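Local structure of AlyQ (Persicobacter sp. CCB-QB2, 7D29) at residues G30-R35 with S125-A130; V55-A60 with A130-G135. The protein probably belongs to an alginate lyase, with this F5/8 type C domain probably serving as a carbohydrate-binding module. All coordinates share one frame; numbering follows the deposited sequence.

How the contacts relate
Both contacts hold strand 123-133 of the F5/8 type C beta-sandwich, and they share Ala130, with their centres about 16 Å apart. Contact 1 is partly buried: a loop between strands 13-16 and 36-39 meets the strand at its bulge, and a calcium ion, rather than direct hydrogen bonding, joins the two backbones. Contact 2 is the more buried one, an antiparallel pairing with strand 52-62 that also contains a bulge, in which backbone hydrogen bonds, an asparagine side chain and a lysine over an aromatic ring do the work. The contacts touch through packing, with Val129 CG1 of contact 1 lying 3.6 Å from Lys59 O of contact 2.

Contact 1. Residues G30-R35 with S125-A130; sequences GNLSTR and SITEVA. With CA (calcium ion), chain B.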
ATOM      1  N   GLY A  30      -8.879   1.237  -9.530  1.00 11.69           N
ATOM      2  CA  GLY A  30      -8.230   1.082 -10.846  1.00 11.87           C
ATOM      3  C   GLY A  30      -7.862   2.400 -11.511  1.00 12.72           C
ATOM      4  O   GLY A  30      -7.438   2.360 -12.651  1.00 14.50           O
ATOM      5  N   ASN A  31      -7.976   3.521 -10.810  1.00 11.20           N
ATOM      6  CA  ASN A  31      -7.857   4.864 -11.402  1.00 11.23           C
ATOM      7  C   ASN A  31      -6.671   5.587 -10.800  1.00 10.41           C
ATOM      8  O   ASN A  31      -6.728   5.901  -9.593  1.00  9.50           O
ATOM      9  CB  ASN A  31      -9.143   5.641 -11.148  1.00 11.85           C
ATOM     10  CG  ASN A  31      -9.237   6.885 -12.000  1.00 13.52           C
ATOM     11  OD1 ASN A  31      -8.230   7.383 -12.524  1.00 12.67           O
ATOM     12  ND2 ASN A  31     -10.454   7.361 -12.160  1.00 15.10           N
ATOM     13  N   LEU A  32      -5.672   5.928 -11.600  1.00 10.40           N
ATOM     14  CA  LEU A  32      -4.503   6.648 -11.041  1.00 11.01           C
ATOM     15  C   LEU A  32      -4.829   8.114 -10.744  1.00 10.89           C
ATOM     16  O   LEU A  32      -3.978   8.780 -10.137  1.00 11.08           O
ATOM     17  CB  LEU A  32      -3.315   6.541 -11.988  1.00 13.98           C
ATOM     18  CG  LEU A  32      -2.748   5.124 -12.116  1.00 15.12           C
ATOM     19  CD1 LEU A  32      -1.821   5.038 -13.293  1.00 18.97           C
ATOM     20  CD2 LEU A  32      -2.025   4.671 -10.842  1.00 14.93           C
ATOM     21  N   SER A  33      -5.998   8.582 -11.143  1.00 11.14           N
ATOM     22  CA  SER A  33      -6.424   9.992 -10.971  0.50 12.22           C
ATOM     23  C   SER A  33      -7.185  10.177  -9.662  1.00 12.76           C
ATOM     24  O   SER A  33      -7.529  11.324  -9.363  1.00 13.90           O
ATOM     25  CB  SER A  33      -7.263  10.464 -12.147  0.50 12.94           C
ATOM     26  OG  SER A  33      -6.432  10.676 -13.270  0.50 13.91           O
ATOM     27  N   THR A  34      -7.458   9.102  -8.920  1.00 10.18           N
ATOM     28  CA  THR A  34      -8.113   9.195  -7.589  1.00 10.11           C
ATOM     29  C   THR A  34      -7.175   8.647  -6.520  1.00 10.18           C
ATOM     30  O   THR A  34      -6.390   7.719  -6.814  1.00  9.98           O
ATOM     31  CB  THR A  34      -9.421   8.418  -7.545  1.00 10.41           C
ATOM     32  OG1 THR A  34      -9.103   7.028  -7.669  1.00  9.15           O
ATOM     33  CG2 THR A  34     -10.377   8.846  -8.647  1.00 10.88           C
ATOM     34  N   ARG A  35      -7.293   9.151  -5.322  1.00  9.61           N
ATOM     35  CA  ARG A  35      -6.348   8.795  -4.248  1.00  9.25           C
ATOM     36  C   ARG A  35      -7.037   8.692  -2.903  1.00  8.88           C
ATOM     37  O   ARG A  35      -8.140   9.254  -2.703  1.00  9.21           O
ATOM     38  CB  ARG A  35      -5.233   9.846  -4.136  1.00  9.09           C
ATOM     39  CG  ARG A  35      -5.731  11.205  -3.620  1.00  9.39           C
ATOM     40  CD  ARG A  35      -4.656  12.263  -3.707  1.00  9.99           C
ATOM     41  NE  ARG A  35      -5.084  13.522  -3.111  1.00 10.60           N
ATOM     42  CZ  ARG A  35      -5.563  14.572  -3.767  1.00 12.62           C
ATOM     43  NH1 ARG A  35      -5.705  14.553  -5.089  1.00 14.11           N
ATOM     44  NH2 ARG A  35      -5.921  15.656  -3.076  1.00 14.94           N
ATOM     45  N   SER A 125      -0.373  10.087   0.365  1.00  8.84           N
ATOM     46  CA  SER A 125      -1.348  10.065  -0.739  1.00  8.37           C
ATOM     47  C   SER A 125      -0.991   8.936  -1.709  1.00  7.62           C
ATOM     48  O   SER A 125       0.053   8.982  -2.326  1.00  7.47           O
ATOM     49  CB  SER A 125      -1.441  11.367  -1.455  1.00  8.76           C
ATOM     50  OG  SER A 125      -1.975  12.372  -0.602  1.00  9.03           O
ATOM     51  N   ILE A 126      -1.911   8.003  -1.827  1.00  7.00           N
ATOM     52  CA  ILE A 126      -1.738   6.741  -2.602  1.00  6.86           C
ATOM     53  C   ILE A 126      -2.872   6.681  -3.605  1.00  6.99           C
ATOM     54  O   ILE A 126      -4.072   6.756  -3.200  1.00  7.27           O
ATOM     55  CB  ILE A 126      -1.715   5.508  -1.663  1.00  6.75           C
ATOM     56  CG1 ILE A 126      -0.511   5.588  -0.712  1.00  7.44           C
ATOM     57  CG2 ILE A 126      -1.611   4.215  -2.467  1.00  6.81           C
ATOM     58  CD1 ILE A 126      -0.446   4.485   0.286  1.00  7.29           C
ATOM     59  N   THR A 127      -2.553   6.434  -4.883  1.00  7.43           N
ATOM     60  CA  THR A 127      -3.597   6.355  -5.905  1.00  7.72           C
ATOM     61  C   THR A 127      -4.087   4.936  -6.183  1.00  8.47           C
ATOM     62  O   THR A 127      -5.267   4.783  -6.595  1.00  8.93           O
ATOM     63  CB  THR A 127      -3.085   6.973  -7.203  1.00  8.23           C
ATOM     64  OG1 THR A 127      -1.971   6.221  -7.680  1.00  8.44           O
ATOM     65  CG2 THR A 127      -2.726   8.421  -7.026  1.00  8.40           C
ATOM     66  N   GLU A 128      -3.270   3.920  -5.961  1.00  8.44           N
ATOM     67  CA  GLU A 128      -3.644   2.514  -6.252  0.51  8.92           C
ATOM     68  C   GLU A 128      -2.777   1.592  -5.405  1.00  8.16           C
ATOM     69  O   GLU A 128      -1.613   1.891  -5.218  1.00  7.07           O
ATOM     70  CB  GLU A 128      -3.457   2.126  -7.727  0.51  9.42           C
ATOM     71  CG  GLU A 128      -4.162   0.841  -8.196  0.51 10.52           C
ATOM     72  CD  GLU A 128      -4.066   0.617  -9.717  0.51 11.38           C
ATOM     73  OE1 GLU A 128      -3.240   1.333 -10.374  0.51 13.22           O
ATOM     74  OE2 GLU A 128      -4.782  -0.237 -10.288  0.51 10.49           O
ATOM     75  N   VAL A 129      -3.372   0.495  -4.972  1.00  8.38           N
ATOM     76  CA  VAL A 129      -2.630  -0.587  -4.294  1.00  8.33           C
ATOM     77  C   VAL A 129      -3.093  -1.909  -4.901  1.00  8.25           C
ATOM     78  O   VAL A 129      -4.310  -2.109  -5.179  1.00  7.90           O
ATOM     79  CB  VAL A 129      -2.844  -0.573  -2.772  1.00  8.48           C
ATOM     80  CG1 VAL A 129      -2.257  -1.793  -2.125  1.00  8.38           C
ATOM     81  CG2 VAL A 129      -2.286   0.690  -2.148  1.00  8.19           C
ATOM     82  N   ALA A 130      -2.160  -2.838  -5.052  1.00  8.65           N
ATOM     83  CA  ALA A 130      -2.503  -4.207  -5.439  1.00  9.28           C
ATOM     84  C   ALA A 130      -1.612  -5.145  -4.633  1.00  9.51           C
ATOM     85  O   ALA A 130      -0.480  -4.776  -4.279  1.00  9.23           O
ATOM     86  CB  ALA A 130      -2.406  -4.453  -6.917  1.00  9.47           C
TER
HETATM   87 CA    CA B 401      -7.309   5.393  -7.421  1.00 14.20          CA
HETATM   88  O   HOH W   1      -7.150  -0.883  -8.199  1.00 22.69           O
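A calcium site of the F5/8 type C beta-sandwich joins the type I turn Asn31-Thr34 to Thr127, where strand 123-133 turns a corner; Thr127 and Glu128 both face Ala61 in a classic beta bulge. From the strand, Thr127 O binds the ion at 2.3 Å; from the loop come Asn31 O and both Thr34 O and Thr34 OG1. The Thr34 hydroxyl OG1 binds the ion at 2.4 Å; chi1 of 67° sets it between the backbone N and the carbonyl carbon, where it and Thr34 O can chelate the same ion. Asp29 OD1 and Asn26 O complete the six protein ligands. The shared cation explains why two acceptors, Thr34 O and Thr127 O, can lie 3.2 Å apart. Within the turn, Asn31 OD1 accepts from Ser33 N in an Asx turn, the donor lying above the carbonyl plane. Along Thr127, Leu32 CD2 reaches Thr127 OG1 at 3.5 Å. In one of two Glu128 conformers, a water bridges the segments, donating to Glu128 OE2 and accepting weakly from Gly30 N. On the other flank Arg35 NE and Ser125 OG both hydrogen-bond to Ser37 OG, while the extended Arg35 chain lays CD against Ser125 CB at 4.0 Å.

Contact 2. Residues V55-A60 with A130-G135; sequences VNQVKA and AIFHAG
Lys59 and Phe132 meet on one face of the antiparallel pairing between strands 52-62 and 123-133 of the beta-sandwich; the axes of the segments 55-60 and 130-133 approach to 4.8 Å. From Lys59 CB, which touches Phe132 CE1 and Ala130 O, the extended chain crosses the ring at about a right angle: CG meets CE1, CD approaches Phe132 CE1 to 3.3 Å, and CE stands over the face in a CH-pi contact, 3.8 Å from the Phe132 centroid. At the tip, Lys59 NZ adds an off-centre cation-pi interaction. The Lys59 backbone exchanges two hydrogen bonds with Ala130. Earlier in strand 52-62, Asn56 and Gln57 both face Phe132 in a classic beta bulge, and Phe132 O accepts from Asn56 N and weakly from Gln57 N. With CG held between the backbone N and the carbonyl carbon (chi1 66°), the Asn56 amide turns to the departing chain and grips Ala134 twice. Asn56 OD1 accepts from Ala134 N at 2.7 Å, while Asn56 ND2 donates in its amide plane to a lone pair of Ala134 O at 2.9 Å, nearly straight at 175°. An alanine in place of Asn56 would probably leave Ala134 N and O without these mates and the chain after the strand less firmly held. On the face that carries Ile131, Val55 CG1 packs on Ile131 CG2 at 3.8 Å.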
ATOM      1  N   VAL A  55       1.170 -14.147   0.554  1.00  9.43           N
ATOM      2  CA  VAL A  55       1.492 -12.831  -0.023  1.00  8.76           C
ATOM      3  C   VAL A  55       3.006 -12.676  -0.078  1.00  8.29           C
ATOM      4  O   VAL A  55       3.633 -12.877   0.958  1.00  9.03           O
ATOM      5  CB  VAL A  55       0.823 -11.729   0.808  1.00  8.57           C
ATOM      6  CG1 VAL A  55       1.223 -10.349   0.379  1.00  9.01           C
ATOM      7  CG2 VAL A  55      -0.690 -11.841   0.804  1.00  8.81           C
ATOM      8  N   ASN A  56       3.565 -12.218  -1.198  1.00  7.96           N
ATOM      9  CA  ASN A  56       5.005 -11.884  -1.230  1.00  8.37           C
ATOM     10  C   ASN A  56       5.259 -10.553  -1.934  1.00  7.92           C
ATOM     11  O   ASN A  56       6.405 -10.225  -2.178  1.00  7.74           O
ATOM     12  CB  ASN A  56       5.775 -13.019  -1.889  1.00  9.23           C
ATOM     13  CG  ASN A  56       5.429 -13.202  -3.353  1.00 11.66           C
ATOM     14  OD1 ASN A  56       4.627 -12.451  -3.934  1.00 11.16           O
ATOM     15  ND2 ASN A  56       6.061 -14.200  -3.962  1.00 12.26           N
ATOM     16  N   GLN A  57       4.218  -9.791  -2.230  1.00  7.79           N
ATOM     17  CA  GLN A  57       4.454  -8.534  -2.960  1.00  8.80           C
ATOM     18  C   GLN A  57       3.243  -7.617  -2.772  1.00  7.81           C
ATOM     19  O   GLN A  57       2.103  -8.053  -2.892  1.00  6.91           O
ATOM     20  CB  GLN A  57       4.762  -8.826  -4.438  1.00  9.71           C
ATOM     21  CG  GLN A  57       5.028  -7.595  -5.274  1.00 11.02           C
ATOM     22  CD  GLN A  57       5.281  -7.999  -6.703  1.00 12.97           C
ATOM     23  OE1 GLN A  57       4.347  -8.179  -7.469  1.00 15.82           O
ATOM     24  NE2 GLN A  57       6.531  -8.357  -6.991  1.00 14.06           N
ATOM     25  N   VAL A  58       3.550  -6.347  -2.555  1.00  8.14           N
ATOM     26  CA  VAL A  58       2.533  -5.275  -2.477  1.00  8.17           C
ATOM     27  C   VAL A  58       2.992  -4.203  -3.446  1.00  8.30           C
ATOM     28  O   VAL A  58       4.154  -3.802  -3.380  1.00  8.63           O
ATOM     29  CB  VAL A  58       2.350  -4.712  -1.054  1.00  8.83           C
ATOM     30  CG1 VAL A  58       1.420  -3.513  -1.031  1.00  9.04           C
ATOM     31  CG2 VAL A  58       1.861  -5.765  -0.101  1.00  8.74           C
ATOM     32  N   LYS A  59       2.099  -3.772  -4.322  1.00  8.67           N
ATOM     33  CA  LYS A  59       2.396  -2.651  -5.251  1.00  8.87           C
ATOM     34  C   LYS A  59       1.626  -1.441  -4.780  1.00  8.94           C
ATOM     35  O   LYS A  59       0.431  -1.534  -4.432  1.00  8.40           O
ATOM     36  CB  LYS A  59       2.044  -2.969  -6.691  1.00  9.40           C
ATOM     37  CG  LYS A  59       2.675  -4.231  -7.228  1.00 11.42           C
ATOM     38  CD  LYS A  59       2.353  -4.449  -8.692  1.00 13.55           C
ATOM     39  CE  LYS A  59       3.000  -5.721  -9.200  1.00 15.99           C
ATOM     40  NZ  LYS A  59       3.092  -5.712 -10.671  1.00 21.26           N
ATOM     41  N   ALA A  60       2.276  -0.285  -4.771  1.00  8.73           N
ATOM     42  CA  ALA A  60       1.549   0.964  -4.483  1.00  7.77           C
ATOM     43  C   ALA A  60       1.924   1.985  -5.550  1.00  8.12           C
ATOM     44  O   ALA A  60       3.111   2.090  -5.873  1.00  8.81           O
ATOM     45  CB  ALA A  60       1.849   1.476  -3.106  1.00  8.58           C
ATOM     46  N   ALA A 130      -2.160  -2.838  -5.052  1.00  8.65           N
ATOM     47  CA  ALA A 130      -2.503  -4.207  -5.439  1.00  9.28           C
ATOM     48  C   ALA A 130      -1.612  -5.145  -4.633  1.00  9.51           C
ATOM     49  O   ALA A 130      -0.480  -4.776  -4.279  1.00  9.23           O
ATOM     50  CB  ALA A 130      -2.406  -4.453  -6.917  1.00  9.47           C
ATOM     51  N   ILE A 131      -2.152  -6.330  -4.360  1.00  8.59           N
ATOM     52  CA  ILE A 131      -1.500  -7.288  -3.431  1.00  9.24           C
ATOM     53  C   ILE A 131      -1.372  -8.580  -4.209  1.00  9.82           C
ATOM     54  O   ILE A 131      -2.437  -9.120  -4.712  1.00 11.72           O
ATOM     55  CB  ILE A 131      -2.301  -7.395  -2.130  1.00  9.52           C
ATOM     56  CG1 ILE A 131      -2.378  -6.018  -1.472  1.00 10.67           C
ATOM     57  CG2 ILE A 131      -1.716  -8.450  -1.200  1.00  8.84           C
ATOM     58  CD1 ILE A 131      -3.272  -5.957  -0.271  1.00 12.47           C
ATOM     59  N   PHE A 132      -0.183  -9.177  -4.151  1.00  8.83           N
ATOM     60  CA  PHE A 132       0.174 -10.301  -5.027  1.00  9.74           C
ATOM     61  C   PHE A 132       0.799 -11.483  -4.303  1.00 10.76           C
ATOM     62  O   PHE A 132       1.453 -11.372  -3.254  1.00  9.56           O
ATOM     63  CB  PHE A 132       1.203  -9.851  -6.055  1.00 11.51           C
ATOM     64  CG  PHE A 132       0.684  -8.823  -7.006  1.00 13.44           C
ATOM     65  CD1 PHE A 132       0.550  -7.511  -6.586  1.00 15.30           C
ATOM     66  CD2 PHE A 132       0.194  -9.190  -8.246  1.00 16.44           C
ATOM     67  CE1 PHE A 132       0.119  -6.541  -7.471  1.00 16.88           C
ATOM     68  CE2 PHE A 132      -0.281  -8.212  -9.121  1.00 16.40           C
ATOM     69  CZ  PHE A 132      -0.370  -6.920  -8.704  1.00 15.76           C
ATOM     70  N   HIS A 133       0.653 -12.619  -4.970  1.00 10.78           N
ATOM     71  CA  HIS A 133       1.544 -13.788  -4.825  1.00 11.44           C
ATOM     72  C   HIS A 133       2.283 -13.876  -6.135  1.00 12.56           C
ATOM     73  O   HIS A 133       1.699 -14.424  -7.115  1.00 12.45           O
ATOM     74  CB  HIS A 133       0.800 -15.065  -4.495  1.00 11.91           C
ATOM     75  CG  HIS A 133       1.728 -16.184  -4.135  1.00 12.81           C
ATOM     76  ND1 HIS A 133       1.264 -17.424  -3.767  1.00 15.07           N
ATOM     77  CD2 HIS A 133       3.069 -16.221  -4.013  1.00 14.92           C
ATOM     78  CE1 HIS A 133       2.298 -18.204  -3.484  1.00 15.50           C
ATOM     79  NE2 HIS A 133       3.426 -17.487  -3.628  1.00 13.23           N
ATOM     80  N   ALA A 134       3.435 -13.213  -6.220  1.00 13.93           N
ATOM     81  CA  ALA A 134       4.173 -13.050  -7.485  1.00 14.84           C
ATOM     82  C   ALA A 134       5.062 -14.277  -7.734  1.00 18.47           C
ATOM     83  O   ALA A 134       5.603 -14.882  -6.778  1.00 16.20           O
ATOM     84  CB  ALA A 134       4.947 -11.756  -7.475  1.00 15.01           C
ATOM     85  N   GLY A 135       5.232 -14.666  -8.992  1.00 20.30           N
ATOM     86  CA  GLY A 135       6.243 -15.690  -9.315  1.00 24.76           C
ATOM     87  C   GLY A 135       7.508 -15.027  -9.835  1.00 27.89           C
ATOM     88  O   GLY A 135       7.637 -13.794  -9.656  1.00 25.07           O
TER